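Local coordinates for amine oxidase domain-containing protein (Pyrococcus furiosus, PDB 3NRN) that binds AMP and is probably an oxidoreductase related to flavin-containing amine oxidases, although its substrate is unknown, at residues G395-L400 with G406-W411. Numbering follows the deposited sequence.
Sequences GVMKAL and GSFSEW
Phe408 lays one face of its ring on Met397, a selenomethionine in this structure, and turns its edge to Leu400. The evidence for a CH-pi contact is the position of Met397 CB, 4.0 Å from the Phe408 ring centroid and 26° off the normal, displaced toward the rim on the CD2 side. Further along the same side chain, Met397 SE stands obliquely to the ring, 4.7 Å from the Phe408 centroid, a Met-aromatic contact, and the bend at chi3 (145°) brings Met397 CE to 3.9 Å from Phe408 CD1. Leu400 CD1 lies near the ring plane, 3.7 Å from Phe408 CZ. Two residues one helical turn apart thus hold the ring by face and edge, while Leu68 and Ile71 of helix 64-72 also touch it. Where the loop follows the helix the two backbones come closest, the CA atoms of Leu400 and Gly406, which has no side chain, 5.0 Å apart.

On either side of Phe408 the packing gives way to solvent: Ser407 and Ser409 to Trp411 are exposed. Trp411 N donates to Ser409 OG at 3.0 Å and 164°, an ST turn, and Trp178 holds Trp411 further by a hydrogen bond and an edge-to-face stack. The contact is plain hydrophobic packing of a C-terminal tail folded back along helix 388-402, whose Leu400 packs on Phe18 and Leu19 of helix 10-21, consistent with a Rossmann-type nucleotide-binding fold.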
loop_
_atom_site.group_PDB
_atom_site.type_symbol
_atom_site.label_atom_id
_atom_site.label_comp_id
_atom_site.label_asym_id
_atom_site.label_seq_id
_atom_site.Cartn_x
_atom_site.Cartn_y
_atom_site.Cartn_z
ATOM N N GLY A 395 -9.756 3.784 1.162
ATOM C CA GLY A 395 -10.117 4.918 0.331
ATOM C C GLY A 395 -11.238 4.565 -0.627
ATOM O O GLY A 395 -12.115 5.381 -0.906
ATOM N N VAL A 396 -11.208 3.340 -1.138
ATOM C CA VAL A 396 -12.241 2.893 -2.059
ATOM C C VAL A 396 -13.567 2.841 -1.311
ATOM O O VAL A 396 -14.598 3.249 -1.840
ATOM C CB VAL A 396 -11.896 1.503 -2.651
ATOM C CG1 VAL A 396 -13.085 0.938 -3.440
ATOM C CG2 VAL A 396 -10.691 1.638 -3.564
HETATM N N MSE A 397 -13.531 2.367 -0.067
HETATM C CA MSE A 397 -14.751 2.285 0.727
HETATM C C MSE A 397 -15.341 3.681 0.905
HETATM O O MSE A 397 -16.546 3.866 0.757
HETATM C CB MSE A 397 -14.480 1.680 2.112
HETATM C CG MSE A 397 -13.918 0.259 2.139
HETATM SE SE MSE A 397 -13.691 -0.333 3.869
HETATM C CE MSE A 397 -14.078 -2.034 3.650
ATOM N N LYS A 398 -14.488 4.657 1.215
ATOM C CA LYS A 398 -14.941 6.032 1.427
ATOM C C LYS A 398 -15.511 6.639 0.153
ATOM O O LYS A 398 -16.518 7.344 0.192
ATOM C CB LYS A 398 -13.784 6.903 1.937
ATOM C CG LYS A 398 -13.091 6.360 3.170
ATOM C CD LYS A 398 -13.938 6.508 4.418
ATOM C CE LYS A 398 -14.026 7.962 4.866
ATOM N NZ LYS A 398 -14.788 8.095 6.138
ATOM N N ALA A 399 -14.862 6.381 -0.977
ATOM C CA ALA A 399 -15.346 6.910 -2.244
ATOM C C ALA A 399 -16.736 6.336 -2.495
ATOM O O ALA A 399 -17.666 7.067 -2.834
ATOM C CB ALA A 399 -14.402 6.530 -3.385
ATOM N N LEU A 400 -16.876 5.024 -2.319
ATOM C CA LEU A 400 -18.161 4.366 -2.527
ATOM C C LEU A 400 -19.251 4.952 -1.618
ATOM O O LEU A 400 -20.393 5.127 -2.047
ATOM C CB LEU A 400 -18.029 2.858 -2.291
ATOM C CG LEU A 400 -17.051 2.109 -3.203
ATOM C CD1 LEU A 400 -16.998 0.630 -2.805
ATOM C CD2 LEU A 400 -17.493 2.253 -4.661
ATOM N N GLY A 406 -22.282 2.537 -1.617
ATOM C CA GLY A 406 -21.781 1.455 -0.785
ATOM C C GLY A 406 -21.828 1.832 0.682
ATOM O O GLY A 406 -21.697 3.005 1.020
ATOM N N SER A 407 -22.021 0.847 1.556
ATOM C CA SER A 407 -22.068 1.105 2.992
ATOM C C SER A 407 -21.217 0.076 3.728
ATOM O O SER A 407 -21.370 -1.130 3.519
ATOM C CB SER A 407 -23.510 1.052 3.500
ATOM O OG SER A 407 -23.579 1.498 4.841
ATOM N N PHE A 408 -20.334 0.555 4.599
ATOM C CA PHE A 408 -19.426 -0.321 5.335
ATOM C C PHE A 408 -19.413 -0.055 6.832
ATOM O O PHE A 408 -19.541 1.084 7.260
ATOM C CB PHE A 408 -18.009 -0.135 4.790
ATOM C CG PHE A 408 -17.918 -0.293 3.311
ATOM C CD1 PHE A 408 -17.794 -1.554 2.744
ATOM C CD2 PHE A 408 -18.040 0.815 2.476
ATOM C CE1 PHE A 408 -17.799 -1.716 1.358
ATOM C CE2 PHE A 408 -18.049 0.662 1.095
ATOM C CZ PHE A 408 -17.929 -0.605 0.537
ATOM N N SER A 409 -19.232 -1.116 7.616
ATOM C CA SER A 409 -19.175 -1.001 9.068
ATOM C C SER A 409 -18.029 -0.092 9.461
ATOM O O SER A 409 -16.970 -0.108 8.830
ATOM C CB SER A 409 -18.940 -2.369 9.709
ATOM O OG SER A 409 -18.474 -2.214 11.038
ATOM N N GLU A 410 -18.215 0.680 10.522
ATOM C CA GLU A 410 -17.150 1.566 10.948
ATOM C C GLU A 410 -15.969 0.785 11.517
ATOM O O GLU A 410 -14.924 1.357 11.818
ATOM C CB GLU A 410 -17.685 2.603 11.935
ATOM C CG GLU A 410 -18.661 3.557 11.257
ATOM C CD GLU A 410 -18.845 4.861 12.010
ATOM O OE1 GLU A 410 -17.842 5.574 12.237
ATOM O OE2 GLU A 410 -19.999 5.173 12.363
ATOM N N TRP A 411 -16.133 -0.525 11.650
ATOM C CA TRP A 411 -15.041 -1.379 12.115
ATOM C C TRP A 411 -13.927 -1.352 11.046
ATOM O O TRP A 411 -12.751 -1.562 11.348
ATOM C CB TRP A 411 -15.553 -2.815 12.315
ATOM C CG TRP A 411 -14.483 -3.829 12.603
ATOM C CD1 TRP A 411 -14.027 -4.802 11.758
ATOM C CD2 TRP A 411 -13.732 -3.972 13.817
ATOM N NE1 TRP A 411 -13.040 -5.542 12.370
ATOM C CE2 TRP A 411 -12.839 -5.053 13.633
ATOM C CE3 TRP A 411 -13.728 -3.292 15.045
ATOM C CZ2 TRP A 411 -11.946 -5.471 14.633
ATOM C CZ3 TRP A 411 -12.840 -3.708 16.040
ATOM C CH2 TRP A 411 -11.962 -4.788 15.824
#